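Local coordinates for protein enoyl-CoA hydratase carB homologue (Streptomyces cattleya, PDB 5O34) that probably makes a carboxymethylproline by crotonase-type chemistry on a malonyl-CoA-derived enolate in the biosynthesis of the carbapenem thienamycin, at residues C48-F60 with L84-G97. Numbering follows the deposited sequence.
Sequences CSRLGDGIALAEF and LDADEKVRCVVLYG
Strands 55-59 and 92-96 run parallel, their axes 4.8 Å apart and turned by 22°, with Ile-55 beside Cys-92 and Glu-59 beside Tyr-96. Helix 71-86 joins them as a beta-alpha-beta crossover of the crotonase fold, and strand 47-50, paired antiparallel with 55-59 in a hairpin, forms the edge of the sheet within this chain. Hydrogen bonds alternate between the strands: Ala-56 N to Cys-92 O, Val-94 N to Ala-56 O, Ala-58 N to Val-94 O (2.8 Å), Tyr-96 N to Ala-58 O. One face carries Ile-55, Leu-57, Val-94 and Tyr-96; Ile-55 CG2 packs alongside Val-94 CG2, and both residues reach Ala-237 of helix 229-242. Leu-57 swings CG anti to its backbone nitrogen (chi1 166°), which sets CD1 3.5 Å from Tyr-96 CB and against Val-94 CG1. On the face of Ala-56 and Ala-58 lies the crossover helix: Leu-84 CD2 meets Ala-56 CB at 3.9 Å, touches Cys-48 SG, and sits over one face of the Arg-50 guanidinium, toward its rim. The edge of that guanidinium looks to Asp-87, with NE 4.1 Å from OD2, too far for a salt bridge. Leu-95 CD2 sits 3.5 Å from Phe-60 CZ, and the Phe-60 ring also packs edge-to-face with Phe-103. Arg-91 NE is hydrogen-bonded to Ser-241 O, while Gly-54 CA lies over one guanidinium face. Gly-54 O takes two N-H groups: Arg-91 N in the carbonyl plane at 2.8 Å, and Cys-92 N from above that plane at 3.3 Å.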
ATOM      1  N   CYS A  48       3.497  21.585 -25.894  1.00 76.74           N
ATOM      2  CA  CYS A  48       2.461  21.917 -24.931  1.00 76.60           C
ATOM      3  C   CYS A  48       1.446  22.823 -25.589  1.00 77.85           C
ATOM      4  O   CYS A  48       1.782  23.551 -26.525  1.00 78.52           O
ATOM      5  CB  CYS A  48       3.049  22.556 -23.680  1.00 78.09           C
ATOM      6  SG  CYS A  48       1.871  22.704 -22.310  1.00 82.56           S
ATOM      7  N   SER A  49       0.204  22.786 -25.098  1.00 73.33           N
ATOM      8  CA  SER A  49      -0.894  23.556 -25.668  1.00 72.69           C
ATOM      9  C   SER A  49      -1.935  23.965 -24.635  1.00 76.69           C
ATOM     10  O   SER A  49      -2.411  23.114 -23.896  1.00 76.16           O
ATOM     11  CB  SER A  49      -1.567  22.758 -26.788  1.00 74.77           C
ATOM     12  OG  SER A  49      -0.740  22.622 -27.932  1.00 79.58           O
ATOM     13  N   ARG A  50      -2.309  25.255 -24.596  1.00 75.01           N
ATOM     14  CA  ARG A  50      -3.361  25.722 -23.690  1.00 76.25           C
ATOM     15  C   ARG A  50      -4.709  25.452 -24.323  1.00 81.58           C
ATOM     16  O   ARG A  50      -4.922  25.787 -25.490  1.00 82.37           O
ATOM     17  CB  ARG A  50      -3.263  27.228 -23.344  1.00 76.48           C
ATOM     18  CG  ARG A  50      -1.952  27.716 -22.722  1.00 85.82           C
ATOM     19  CD  ARG A  50      -1.506  26.979 -21.462  1.00 90.85           C
ATOM     20  NE  ARG A  50      -0.074  27.181 -21.223  1.00 97.42           N
ATOM     21  CZ  ARG A  50       0.900  26.539 -21.869  1.00108.34           C
ATOM     22  NH1 ARG A  50       0.607  25.637 -22.800  1.00 93.14           N
ATOM     23  NH2 ARG A  50       2.171  26.800 -21.595  1.00 93.46           N
ATOM     24  N   LEU A  51      -5.613  24.839 -23.552  1.00 78.90           N
ATOM     25  CA  LEU A  51      -6.982  24.573 -23.980  1.00 79.13           C
ATOM     26  C   LEU A  51      -7.912  25.583 -23.286  1.00 84.60           C
ATOM     27  O   LEU A  51      -9.133  25.501 -23.392  1.00 84.57           O
ATOM     28  CB  LEU A  51      -7.383  23.098 -23.774  1.00 79.10           C
ATOM     29  CG  LEU A  51      -6.385  22.020 -24.270  1.00 83.70           C
ATOM     30  CD1 LEU A  51      -7.010  20.680 -24.240  1.00 83.90           C
ATOM     31  CD2 LEU A  51      -5.910  22.259 -25.696  1.00 86.11           C
ATOM     32  N   GLY A  52      -7.286  26.549 -22.612  1.00 82.68           N
ATOM     33  CA  GLY A  52      -7.889  27.734 -22.016  1.00 83.04           C
ATOM     34  C   GLY A  52      -8.906  27.669 -20.894  1.00 86.30           C
ATOM     35  O   GLY A  52      -9.588  28.673 -20.654  1.00 86.86           O
ATOM     36  N   ASP A  53      -9.013  26.543 -20.181  1.00 80.34           N
ATOM     37  CA  ASP A  53      -9.900  26.480 -19.010  1.00 80.69           C
ATOM     38  C   ASP A  53      -8.996  26.505 -17.769  1.00 81.39           C
ATOM     39  O   ASP A  53      -9.468  26.546 -16.630  1.00 80.10           O
ATOM     40  CB  ASP A  53     -10.744  25.190 -19.027  1.00 84.12           C
ATOM     41  CG  ASP A  53     -11.713  25.079 -20.187  1.00 99.14           C
ATOM     42  OD1 ASP A  53     -12.899  25.456 -20.009  1.00100.95           O
ATOM     43  OD2 ASP A  53     -11.299  24.580 -21.263  1.00103.82           O
ATOM     44  N   GLY A  54      -7.695  26.525 -18.044  1.00 75.69           N
ATOM     45  CA  GLY A  54      -6.589  26.409 -17.108  1.00 73.40           C
ATOM     46  C   GLY A  54      -5.844  25.126 -17.434  1.00 72.23           C
ATOM     47  O   GLY A  54      -4.926  24.735 -16.716  1.00 71.54           O
ATOM     48  N   ILE A  55      -6.247  24.461 -18.538  1.00 66.32           N
ATOM     49  CA  ILE A  55      -5.705  23.180 -18.995  1.00 65.39           C
ATOM     50  C   ILE A  55      -4.559  23.336 -19.993  1.00 68.87           C
ATOM     51  O   ILE A  55      -4.712  24.002 -21.014  1.00 69.36           O
ATOM     52  CB  ILE A  55      -6.823  22.253 -19.563  1.00 68.03           C
ATOM     53  CG1 ILE A  55      -8.018  22.134 -18.590  1.00 68.19           C
ATOM     54  CG2 ILE A  55      -6.275  20.867 -19.978  1.00 68.58           C
ATOM     55  CD1 ILE A  55      -9.355  21.689 -19.247  1.00 73.39           C
ATOM     56  N   ALA A  56      -3.438  22.663 -19.716  1.00 63.88           N
ATOM     57  CA  ALA A  56      -2.279  22.607 -20.585  1.00 63.13           C
ATOM     58  C   ALA A  56      -2.124  21.148 -21.005  1.00 66.86           C
ATOM     59  O   ALA A  56      -1.943  20.279 -20.150  1.00 66.77           O
ATOM     60  CB  ALA A  56      -1.038  23.081 -19.843  1.00 63.75           C
ATOM     61  N   LEU A  57      -2.274  20.869 -22.303  1.00 63.41           N
ATOM     62  CA  LEU A  57      -2.134  19.528 -22.852  1.00 63.09           C
ATOM     63  C   LEU A  57      -0.727  19.374 -23.398  1.00 66.83           C
ATOM     64  O   LEU A  57      -0.366  20.029 -24.374  1.00 67.41           O
ATOM     65  CB  LEU A  57      -3.216  19.238 -23.928  1.00 63.20           C
ATOM     66  CG  LEU A  57      -3.054  18.006 -24.861  1.00 68.02           C
ATOM     67  CD1 LEU A  57      -2.956  16.703 -24.080  1.00 68.48           C
ATOM     68  CD2 LEU A  57      -4.222  17.901 -25.808  1.00 70.79           C
ATOM     69  N   ALA A  58       0.075  18.529 -22.739  1.00 62.93           N
ATOM     70  CA  ALA A  58       1.444  18.215 -23.126  1.00 62.80           C
ATOM     71  C   ALA A  58       1.396  16.913 -23.921  1.00 67.78           C
ATOM     72  O   ALA A  58       0.732  15.963 -23.508  1.00 67.39           O
ATOM     73  CB  ALA A  58       2.320  18.061 -21.892  1.00 63.38           C
ATOM     74  N   GLU A  59       2.063  16.889 -25.081  1.00 65.51           N
ATOM     75  CA  GLU A  59       2.043  15.762 -26.010  1.00 65.47           C
ATOM     76  C   GLU A  59       3.446  15.273 -26.332  1.00 70.00           C
ATOM     77  O   GLU A  59       4.381  16.072 -26.374  1.00 70.46           O
ATOM     78  CB  GLU A  59       1.359  16.227 -27.296  1.00 66.83           C
ATOM     79  CG  GLU A  59       0.506  15.196 -28.009  1.00 79.29           C
ATOM     80  CD  GLU A  59      -0.213  15.749 -29.230  1.00 95.61           C
ATOM     81  OE1 GLU A  59      -0.163  16.982 -29.457  1.00 73.27           O
ATOM     82  OE2 GLU A  59      -0.838  14.944 -29.958  1.00 92.55           O
ATOM     83  N   PHE A  60       3.588  13.967 -26.596  1.00 68.01           N
ATOM     84  CA  PHE A  60       4.872  13.372 -26.964  1.00 68.73           C
ATOM     85  C   PHE A  60       5.017  13.379 -28.482  1.00 73.29           C
ATOM     86  O   PHE A  60       4.343  12.615 -29.181  1.00 74.06           O
ATOM     87  CB  PHE A  60       5.037  11.966 -26.358  1.00 70.98           C
ATOM     88  CG  PHE A  60       5.080  11.934 -24.842  1.00 73.11           C
ATOM     89  CD1 PHE A  60       6.148  12.496 -24.147  1.00 75.80           C
ATOM     90  CD2 PHE A  60       4.078  11.302 -24.114  1.00 75.70           C
ATOM     91  CE1 PHE A  60       6.195  12.451 -22.751  1.00 76.60           C
ATOM     92  CE2 PHE A  60       4.134  11.249 -22.716  1.00 78.02           C
ATOM     93  CZ  PHE A  60       5.195  11.821 -22.045  1.00 75.61           C
ATOM     94  N   LEU A  84       5.250  25.009 -16.432  1.00 61.47           N
ATOM     95  CA  LEU A  84       3.826  24.843 -16.122  1.00 61.09           C
ATOM     96  C   LEU A  84       3.495  25.115 -14.650  1.00 64.69           C
ATOM     97  O   LEU A  84       2.433  25.665 -14.365  1.00 63.58           O
ATOM     98  CB  LEU A  84       3.304  23.464 -16.573  1.00 61.15           C
ATOM     99  CG  LEU A  84       3.364  23.157 -18.082  1.00 65.70           C
ATOM    100  CD1 LEU A  84       2.892  21.751 -18.372  1.00 65.72           C
ATOM    101  CD2 LEU A  84       2.563  24.163 -18.905  1.00 67.33           C
ATOM    102  N   ASP A  85       4.408  24.774 -13.722  1.00 63.34           N
ATOM    103  CA  ASP A  85       4.200  25.054 -12.296  1.00 64.43           C
ATOM    104  C   ASP A  85       4.304  26.557 -12.002  1.00 70.75           C
ATOM    105  O   ASP A  85       3.658  27.045 -11.071  1.00 69.62           O
ATOM    106  CB  ASP A  85       5.172  24.258 -11.408  1.00 66.25           C
ATOM    107  CG  ASP A  85       4.755  24.183  -9.946  1.00 76.54           C
ATOM    108  OD1 ASP A  85       5.648  24.232  -9.068  1.00 79.12           O
ATOM    109  OD2 ASP A  85       3.532  24.079  -9.678  1.00 79.26           O
ATOM    110  N   ALA A  86       5.105  27.282 -12.815  1.00 69.88           N
ATOM    111  CA  ALA A  86       5.323  28.724 -12.691  1.00 70.30           C
ATOM    112  C   ALA A  86       4.134  29.555 -13.202  1.00 74.71           C
ATOM    113  O   ALA A  86       3.783  30.548 -12.568  1.00 74.86           O
ATOM    114  CB  ALA A  86       6.604  29.125 -13.407  1.00 70.98           C
ATOM    115  N   ASP A  87       3.515  29.149 -14.333  1.00 71.34           N
ATOM    116  CA  ASP A  87       2.378  29.847 -14.948  1.00 71.06           C
ATOM    117  C   ASP A  87       1.094  29.717 -14.117  1.00 76.42           C
ATOM    118  O   ASP A  87       0.502  28.636 -14.063  1.00 75.58           O
ATOM    119  CB  ASP A  87       2.165  29.353 -16.396  1.00 72.61           C
ATOM    120  CG  ASP A  87       1.200  30.157 -17.266  1.00 85.82           C
ATOM    121  OD1 ASP A  87       0.381  30.926 -16.706  1.00 86.86           O
ATOM    122  OD2 ASP A  87       1.238  29.988 -18.508  1.00 91.74           O
ATOM    123  N   GLU A  88       0.632  30.838 -13.515  1.00 74.75           N
ATOM    124  CA  GLU A  88      -0.573  30.844 -12.682  1.00 75.56           C
ATOM    125  C   GLU A  88      -1.883  30.713 -13.497  1.00 78.39           C
ATOM    126  O   GLU A  88      -2.934  30.416 -12.918  1.00 78.93           O
ATOM    127  CB  GLU A  88      -0.599  32.046 -11.712  1.00 77.64           C
ATOM    128  CG  GLU A  88      -1.628  31.970 -10.574  1.00 94.42           C
ATOM    129  CD  GLU A  88      -1.796  30.705  -9.731  1.00126.24           C
ATOM    130  OE1 GLU A  88      -1.347  29.609 -10.143  1.00129.79           O
ATOM    131  OE2 GLU A  88      -2.439  30.813  -8.661  1.00124.39           O
ATOM    132  N   LYS A  89      -1.813  30.839 -14.833  1.00 74.24           N
ATOM    133  CA  LYS A  89      -2.993  30.638 -15.680  1.00 73.88           C
ATOM    134  C   LYS A  89      -3.304  29.128 -15.865  1.00 75.75           C
ATOM    135  O   LYS A  89      -4.409  28.779 -16.280  1.00 74.95           O
ATOM    136  CB  LYS A  89      -2.856  31.379 -17.019  1.00 76.96           C
ATOM    137  CG  LYS A  89      -2.932  32.896 -16.867  1.00 93.37           C
ATOM    138  CD  LYS A  89      -2.768  33.615 -18.193  1.00102.85           C
ATOM    139  CE  LYS A  89      -2.891  35.112 -18.025  1.00114.57           C
ATOM    140  NZ  LYS A  89      -2.600  35.839 -19.287  1.00122.52           N
ATOM    141  N   VAL A  90      -2.338  28.246 -15.502  1.00 70.04           N
ATOM    142  CA  VAL A  90      -2.439  26.783 -15.567  1.00 68.68           C
ATOM    143  C   VAL A  90      -2.886  26.236 -14.198  1.00 69.88           C
ATOM    144  O   VAL A  90      -2.288  26.574 -13.170  1.00 69.75           O
ATOM    145  CB  VAL A  90      -1.094  26.145 -16.035  1.00 72.50           C
ATOM    146  CG1 VAL A  90      -1.145  24.616 -15.998  1.00 72.25           C
ATOM    147  CG2 VAL A  90      -0.706  26.632 -17.427  1.00 72.18           C
ATOM    148  N   ARG A  91      -3.940  25.405 -14.191  1.00 64.25           N
ATOM    149  CA  ARG A  91      -4.461  24.783 -12.972  1.00 63.25           C
ATOM    150  C   ARG A  91      -4.420  23.251 -13.029  1.00 64.85           C
ATOM    151  O   ARG A  91      -4.383  22.607 -11.980  1.00 64.75           O
ATOM    152  CB  ARG A  91      -5.850  25.317 -12.607  1.00 63.02           C
ATOM    153  CG  ARG A  91      -5.763  26.641 -11.844  1.00 69.31           C
ATOM    154  CD  ARG A  91      -7.111  27.266 -11.488  1.00 75.04           C
ATOM    155  NE  ARG A  91      -8.007  27.411 -12.637  1.00 83.00           N
ATOM    156  CZ  ARG A  91      -7.883  28.324 -13.597  1.00 98.83           C
ATOM    157  NH1 ARG A  91      -6.871  29.185 -13.580  1.00 90.56           N
ATOM    158  NH2 ARG A  91      -8.756  28.370 -14.592  1.00 87.61           N
ATOM    159  N   CYS A  92      -4.364  22.679 -14.248  1.00 59.66           N
ATOM    160  CA  CYS A  92      -4.256  21.238 -14.471  1.00 58.96           C
ATOM    161  C   CYS A  92      -3.443  20.934 -15.720  1.00 60.46           C
ATOM    162  O   CYS A  92      -3.520  21.675 -16.698  1.00 60.35           O
ATOM    163  CB  CYS A  92      -5.629  20.570 -14.523  1.00 59.64           C
ATOM    164  SG  CYS A  92      -5.590  18.774 -14.229  1.00 63.60           S
ATOM    165  N   VAL A  93      -2.674  19.830 -15.681  1.00 55.05           N
ATOM    166  CA  VAL A  93      -1.818  19.349 -16.776  1.00 53.79           C
ATOM    167  C   VAL A  93      -2.316  17.975 -17.254  1.00 59.41           C
ATOM    168  O   VAL A  93      -2.645  17.125 -16.427  1.00 59.74           O
ATOM    169  CB  VAL A  93      -0.331  19.255 -16.335  1.00 56.25           C
ATOM    170  CG1 VAL A  93       0.575  18.853 -17.487  1.00 55.41           C
ATOM    171  CG2 VAL A  93       0.151  20.552 -15.684  1.00 55.93           C
ATOM    172  N   VAL A  94      -2.357  17.760 -18.586  1.00 56.33           N
ATOM    173  CA  VAL A  94      -2.739  16.492 -19.193  1.00 55.68           C
ATOM    174  C   VAL A  94      -1.578  16.019 -20.067  1.00 61.09           C
ATOM    175  O   VAL A  94      -1.247  16.675 -21.055  1.00 60.44           O
ATOM    176  CB  VAL A  94      -4.085  16.551 -19.984  1.00 59.06           C
ATOM    177  CG1 VAL A  94      -4.420  15.204 -20.636  1.00 58.38           C
ATOM    178  CG2 VAL A  94      -5.233  17.007 -19.092  1.00 58.89           C
ATOM    179  N   LEU A  95      -0.947  14.899 -19.680  1.00 59.36           N
ATOM    180  CA  LEU A  95       0.117  14.232 -20.421  1.00 60.16           C
ATOM    181  C   LEU A  95      -0.569  13.205 -21.303  1.00 66.13           C
ATOM    182  O   LEU A  95      -1.333  12.372 -20.807  1.00 65.71           O
ATOM    183  CB  LEU A  95       1.104  13.541 -19.478  1.00 60.57           C
ATOM    184  CG  LEU A  95       2.453  14.212 -19.272  1.00 65.99           C
ATOM    185  CD1 LEU A  95       3.289  13.419 -18.284  1.00 65.82           C
ATOM    186  CD2 LEU A  95       3.209  14.376 -20.598  1.00 69.63           C
ATOM    187  N   TYR A  96      -0.334  13.293 -22.612  1.00 64.96           N
ATOM    188  CA  TYR A  96      -1.008  12.458 -23.594  1.00 65.76           C
ATOM    189  C   TYR A  96      -0.037  11.897 -24.626  1.00 71.59           C
ATOM    190  O   TYR A  96       0.796  12.630 -25.169  1.00 70.90           O
ATOM    191  CB  TYR A  96      -2.128  13.304 -24.220  1.00 67.71           C
ATOM    192  CG  TYR A  96      -2.964  12.661 -25.297  1.00 71.44           C
ATOM    193  CD1 TYR A  96      -3.777  11.568 -25.015  1.00 73.99           C
ATOM    194  CD2 TYR A  96      -3.056  13.230 -26.562  1.00 72.79           C
ATOM    195  CE1 TYR A  96      -4.584  10.996 -25.996  1.00 76.90           C
ATOM    196  CE2 TYR A  96      -3.872  12.681 -27.546  1.00 74.02           C
ATOM    197  CZ  TYR A  96      -4.637  11.563 -27.260  1.00 82.09           C
ATOM    198  OH  TYR A  96      -5.432  11.006 -28.232  1.00 82.97           O
ATOM    199  N   GLY A  97      -0.130  10.587 -24.838  1.00 70.85           N
ATOM    200  CA  GLY A  97       0.722   9.856 -25.771  1.00 72.07           C
ATOM    201  C   GLY A  97       0.369  10.029 -27.236  1.00 78.92           C
ATOM    202  O   GLY A  97       1.241   9.901 -28.101  1.00 79.32           O
TER